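Local atomic coordinates of soluble lytic murein transglycosylase (Escherichia coli, PDB entry 1QSA), a protein that cleaves the glycosidic bonds between N-acetylmuramic acid and N-acetylglucosamine in peptidoglycan, leaving a 1,6-anhydro bond on the N-acetylmuramic acid. Residues L3-K14 and R389-D397. Numbering follows the deposited sequence.
Sequences LDEQRSRYAQIK and RELMYWNLD. With SO4 (sulfate ion), chain C; ACT (acetate ion), chain O.
Arg7 meets Glu390 side-on in a bidentate salt bridge. NE of Arg7 gives a hydrogen bond of 2.8 Å to OE1 of Glu390, on its syn lone pair. NH2 of Arg7 reaches OE2 of Glu390 at 3.0 Å. Tyr35 also hydrogen-bonds OE1 of Glu390, as well as NE1 of Trp394.

The Arg7 guanidinium lies flat on the Tyr393 ring, with planes 12° apart and CZ of Arg7 over the face. The chain of Arg7 runs extended from CG to NE, which lays the guanidinium over the Tyr393 ring.

A sulfate, probably from the crystallisation liquor, bridges the arginines. NH1 of Arg7 donates to O4 of the sulfate at 2.8 Å, nearly straight at 172°, and Arg389 holds it through NE and NH2. A water joins Asp4, Arg7 and Tyr393.

Further along helix 3-14, the Trp394 edge faces the Arg7 backbone, with CZ2 of Trp394 3.2 Å from O of Arg7. CB of Ala11 touches CH2 of Trp394 at 3.8 Å. Tyr10 and Lys14 share an oxygen of an acetate, likewise probably from the liquor.

A leucine in place of Arg7 would probably leave Glu390 without its charged mate and Tyr393 without its stacking cation.

The N-terminal helix thus meets the L domain through a buried carboxylate gripped by Arg7 and Tyr35, while Arg7 and Arg389 probably form a positive patch suited to an anion.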
loop_
_atom_site.group_PDB
_atom_site.type_symbol
_atom_site.label_atom_id
_atom_site.label_comp_id
_atom_site.label_asym_id
_atom_site.label_seq_id
_atom_site.Cartn_x
_atom_site.Cartn_y
_atom_site.Cartn_z
ATOM N N LEU A 3 -24.518 15.490 26.991
ATOM C CA LEU A 3 -23.392 14.924 26.254
ATOM C C LEU A 3 -22.084 15.433 26.873
ATOM O O LEU A 3 -21.128 14.677 27.040
ATOM C CB LEU A 3 -23.450 15.347 24.784
ATOM C CG LEU A 3 -22.321 14.812 23.897
ATOM C CD1 LEU A 3 -22.396 13.300 23.882
ATOM C CD2 LEU A 3 -22.443 15.363 22.472
ATOM N N ASP A 4 -22.052 16.714 27.227
ATOM C CA ASP A 4 -20.857 17.288 27.818
ATOM C C ASP A 4 -20.483 16.597 29.137
ATOM O O ASP A 4 -19.309 16.273 29.355
ATOM C CB ASP A 4 -21.032 18.791 28.022
ATOM C CG ASP A 4 -19.757 19.457 28.499
ATOM O OD1 ASP A 4 -18.881 19.759 27.659
ATOM O OD2 ASP A 4 -19.629 19.647 29.717
ATOM N N GLU A 5 -21.468 16.354 30.007
ATOM C CA GLU A 5 -21.193 15.670 31.280
ATOM C C GLU A 5 -20.770 14.222 31.044
ATOM O O GLU A 5 -19.882 13.709 31.732
ATOM C CB GLU A 5 -22.413 15.704 32.192
ATOM C CG GLU A 5 -22.587 17.060 32.850
ATOM C CD GLU A 5 -23.794 17.120 33.750
ATOM O OE1 GLU A 5 -23.980 16.209 34.593
ATOM O OE2 GLU A 5 -24.547 18.098 33.624
ATOM N N GLN A 6 -21.413 13.567 30.083
ATOM C CA GLN A 6 -21.071 12.179 29.749
ATOM C C GLN A 6 -19.614 12.079 29.282
ATOM O O GLN A 6 -18.913 11.106 29.601
ATOM C CB GLN A 6 -22.009 11.645 28.668
ATOM C CG GLN A 6 -23.424 11.414 29.195
ATOM C CD GLN A 6 -24.475 11.331 28.092
ATOM O OE1 GLN A 6 -24.156 11.375 26.901
ATOM N NE2 GLN A 6 -25.736 11.172 28.491
ATOM N N ARG A 7 -19.160 13.071 28.523
ATOM C CA ARG A 7 -17.774 13.089 28.037
ATOM C C ARG A 7 -16.784 13.018 29.201
ATOM O O ARG A 7 -15.826 12.235 29.166
ATOM C CB ARG A 7 -17.525 14.327 27.177
ATOM C CG ARG A 7 -18.076 14.158 25.779
ATOM C CD ARG A 7 -18.039 15.457 25.009
ATOM N NE ARG A 7 -18.352 15.232 23.604
ATOM C CZ ARG A 7 -18.290 16.179 22.670
ATOM N NH1 ARG A 7 -17.962 17.421 23.010
ATOM N NH2 ARG A 7 -18.582 15.889 21.406
ATOM N N SER A 8 -17.022 13.816 30.244
ATOM C CA SER A 8 -16.138 13.805 31.415
ATOM C C SER A 8 -16.165 12.428 32.086
ATOM O O SER A 8 -15.109 11.877 32.408
ATOM C CB SER A 8 -16.549 14.875 32.441
ATOM O OG SER A 8 -16.344 16.192 31.948
ATOM N N ARG A 9 -17.363 11.875 32.282
ATOM C CA ARG A 9 -17.493 10.558 32.923
ATOM C C ARG A 9 -16.837 9.469 32.076
ATOM O O ARG A 9 -16.248 8.536 32.623
ATOM C CB ARG A 9 -18.954 10.209 33.207
ATOM C CG ARG A 9 -19.624 11.178 34.189
ATOM C CD ARG A 9 -20.831 10.549 34.872
ATOM N NE ARG A 9 -21.836 10.013 33.953
ATOM C CZ ARG A 9 -22.702 10.754 33.270
ATOM N NH1 ARG A 9 -22.614 12.081 33.304
ATOM N NH2 ARG A 9 -23.587 10.173 32.480
ATOM N N TYR A 10 -16.868 9.635 30.754
ATOM C CA TYR A 10 -16.256 8.650 29.846
ATOM C C TYR A 10 -14.741 8.632 30.038
ATOM O O TYR A 10 -14.135 7.568 30.189
ATOM C CB TYR A 10 -16.606 8.966 28.382
ATOM C CG TYR A 10 -16.165 7.895 27.411
ATOM C CD1 TYR A 10 -16.809 6.661 27.369
ATOM C CD2 TYR A 10 -15.102 8.119 26.537
ATOM C CE1 TYR A 10 -16.404 5.667 26.478
ATOM C CE2 TYR A 10 -14.688 7.126 25.636
ATOM C CZ TYR A 10 -15.346 5.910 25.620
ATOM O OH TYR A 10 -14.937 4.921 24.744
ATOM N N ALA A 11 -14.117 9.806 30.014
ATOM C CA ALA A 11 -12.670 9.891 30.216
ATOM C C ALA A 11 -12.308 9.358 31.611
ATOM O O ALA A 11 -11.319 8.634 31.776
ATOM C CB ALA A 11 -12.201 11.335 30.061
ATOM N N GLN A 12 -13.147 9.657 32.594
ATOM C CA GLN A 12 -12.892 9.226 33.966
ATOM C C GLN A 12 -13.019 7.722 34.169
ATOM O O GLN A 12 -12.199 7.118 34.885
ATOM C CB GLN A 12 -13.764 10.038 34.937
ATOM C CG GLN A 12 -13.318 11.514 34.985
ATOM C CD GLN A 12 -14.433 12.494 35.343
ATOM O OE1 GLN A 12 -15.596 12.113 35.509
ATOM N NE2 GLN A 12 -14.076 13.778 35.445
ATOM N N ILE A 13 -14.000 7.095 33.525
ATOM C CA ILE A 13 -14.161 5.653 33.683
ATOM C C ILE A 13 -12.991 4.911 33.022
ATOM O O ILE A 13 -12.538 3.894 33.529
ATOM C CB ILE A 13 -15.544 5.147 33.187
ATOM C CG1 ILE A 13 -15.851 3.775 33.794
ATOM C CG2 ILE A 13 -15.597 5.073 31.661
ATOM C CD1 ILE A 13 -17.247 3.259 33.451
ATOM N N LYS A 14 -12.479 5.449 31.921
ATOM C CA LYS A 14 -11.344 4.833 31.227
ATOM C C LYS A 14 -10.084 4.951 32.084
ATOM O O LYS A 14 -9.279 4.028 32.143
ATOM C CB LYS A 14 -11.126 5.492 29.865
ATOM C CG LYS A 14 -12.138 5.044 28.834
ATOM C CD LYS A 14 -12.081 5.917 27.581
ATOM C CE LYS A 14 -10.741 5.810 26.858
ATOM N NZ LYS A 14 -10.772 6.592 25.576
ATOM N N ARG A 389 -18.486 11.302 15.862
ATOM C CA ARG A 389 -18.274 12.603 16.489
ATOM C C ARG A 389 -17.502 12.472 17.810
ATOM O O ARG A 389 -16.537 13.196 18.041
ATOM C CB ARG A 389 -19.619 13.301 16.731
ATOM C CG ARG A 389 -19.516 14.622 17.495
ATOM C CD ARG A 389 -20.894 15.244 17.712
ATOM N NE ARG A 389 -20.803 16.482 18.496
ATOM C CZ ARG A 389 -21.826 17.062 19.135
ATOM N NH1 ARG A 389 -23.050 16.535 19.101
ATOM N NH2 ARG A 389 -21.622 18.185 19.815
ATOM N N GLU A 390 -17.902 11.522 18.655
ATOM C CA GLU A 390 -17.214 11.326 19.926
ATOM C C GLU A 390 -15.786 10.862 19.718
ATOM O O GLU A 390 -14.883 11.343 20.385
ATOM C CB GLU A 390 -17.957 10.325 20.822
ATOM C CG GLU A 390 -19.303 10.846 21.306
ATOM C CD GLU A 390 -19.206 12.285 21.783
ATOM O OE1 GLU A 390 -18.521 12.510 22.795
ATOM O OE2 GLU A 390 -19.774 13.198 21.122
ATOM N N LEU A 391 -15.596 9.909 18.808
ATOM C CA LEU A 391 -14.253 9.388 18.544
ATOM C C LEU A 391 -13.309 10.490 18.054
ATOM O O LEU A 391 -12.172 10.583 18.513
ATOM C CB LEU A 391 -14.326 8.234 17.554
ATOM C CG LEU A 391 -15.031 6.979 18.090
ATOM C CD1 LEU A 391 -15.340 6.031 16.927
ATOM C CD2 LEU A 391 -14.150 6.296 19.165
ATOM N N MET A 392 -13.818 11.384 17.209
ATOM C CA MET A 392 -12.996 12.486 16.710
ATOM C C MET A 392 -12.722 13.487 17.846
ATOM O O MET A 392 -11.618 14.022 17.957
ATOM C CB MET A 392 -13.675 13.158 15.503
ATOM C CG MET A 392 -13.737 12.270 14.259
ATOM S SD MET A 392 -12.094 11.674 13.747
ATOM C CE MET A 392 -11.394 13.185 13.071
ATOM N N TYR A 393 -13.707 13.679 18.729
ATOM C CA TYR A 393 -13.544 14.579 19.865
ATOM C C TYR A 393 -12.377 14.115 20.749
ATOM O O TYR A 393 -11.600 14.934 21.245
ATOM C CB TYR A 393 -14.819 14.645 20.700
ATOM C CG TYR A 393 -14.671 15.552 21.891
ATOM C CD1 TYR A 393 -14.666 16.936 21.731
ATOM C CD2 TYR A 393 -14.524 15.034 23.183
ATOM C CE1 TYR A 393 -14.522 17.782 22.824
ATOM C CE2 TYR A 393 -14.382 15.873 24.282
ATOM C CZ TYR A 393 -14.385 17.248 24.093
ATOM O OH TYR A 393 -14.269 18.102 25.166
ATOM N N TRP A 394 -12.231 12.800 20.904
ATOM C CA TRP A 394 -11.144 12.238 21.712
ATOM C C TRP A 394 -9.854 11.984 20.924
ATOM O O TRP A 394 -8.906 11.388 21.457
ATOM C CB TRP A 394 -11.598 10.926 22.374
ATOM C CG TRP A 394 -12.753 11.091 23.324
ATOM C CD1 TRP A 394 -13.988 10.532 23.204
ATOM C CD2 TRP A 394 -12.766 11.853 24.540
ATOM N NE1 TRP A 394 -14.776 10.897 24.270
ATOM C CE2 TRP A 394 -14.054 11.706 25.106
ATOM C CE3 TRP A 394 -11.817 12.644 25.207
ATOM C CZ2 TRP A 394 -14.422 12.324 26.315
ATOM C CZ3 TRP A 394 -12.187 13.260 26.418
ATOM C CH2 TRP A 394 -13.477 13.092 26.952
ATOM N N ASN A 395 -9.816 12.422 19.669
ATOM C CA ASN A 395 -8.648 12.235 18.804
ATOM C C ASN A 395 -8.296 10.757 18.595
ATOM O O ASN A 395 -7.121 10.378 18.546
ATOM C CB ASN A 395 -7.451 13.031 19.347
ATOM C CG ASN A 395 -7.728 14.523 19.390
ATOM O OD1 ASN A 395 -8.097 15.113 18.387
ATOM N ND2 ASN A 395 -7.627 15.117 20.568
ATOM N N LEU A 396 -9.326 9.921 18.532
ATOM C CA LEU A 396 -9.165 8.483 18.315
ATOM C C LEU A 396 -9.392 8.268 16.821
ATOM O O LEU A 396 -10.321 7.572 16.404
ATOM C CB LEU A 396 -10.197 7.703 19.157
ATOM C CG LEU A 396 -10.027 7.876 20.676
ATOM C CD1 LEU A 396 -11.217 7.291 21.448
ATOM C CD2 LEU A 396 -8.716 7.230 21.112
ATOM N N ASP A 397 -8.520 8.865 16.014
ATOM C CA ASP A 397 -8.658 8.793 14.570
ATOM C C ASP A 397 -8.686 7.405 13.943
ATOM O O ASP A 397 -9.432 7.193 12.992
ATOM C CB ASP A 397 -7.607 9.678 13.872
ATOM C CG ASP A 397 -7.778 11.166 14.195
ATOM O OD1 ASP A 397 -7.509 11.558 15.335
ATOM O OD2 ASP A 397 -8.157 11.969 13.309
HETATM S S SO4 C . -17.947 18.986 19.438
HETATM O O1 SO4 C . -16.743 19.537 18.783
HETATM O O2 SO4 C . -19.161 19.645 18.913
HETATM O O3 SO4 C . -18.013 17.535 19.159
HETATM O O4 SO4 C . -17.860 19.256 20.881
HETATM C C ACT O . -12.162 4.409 22.892
HETATM O O ACT O . -10.980 4.061 22.698
HETATM O OXT ACT O . -12.491 5.158 23.832
HETATM C CH3 ACT O . -13.239 3.924 21.934
HETATM O O HOH W 1 -17.212 18.643 25.641
#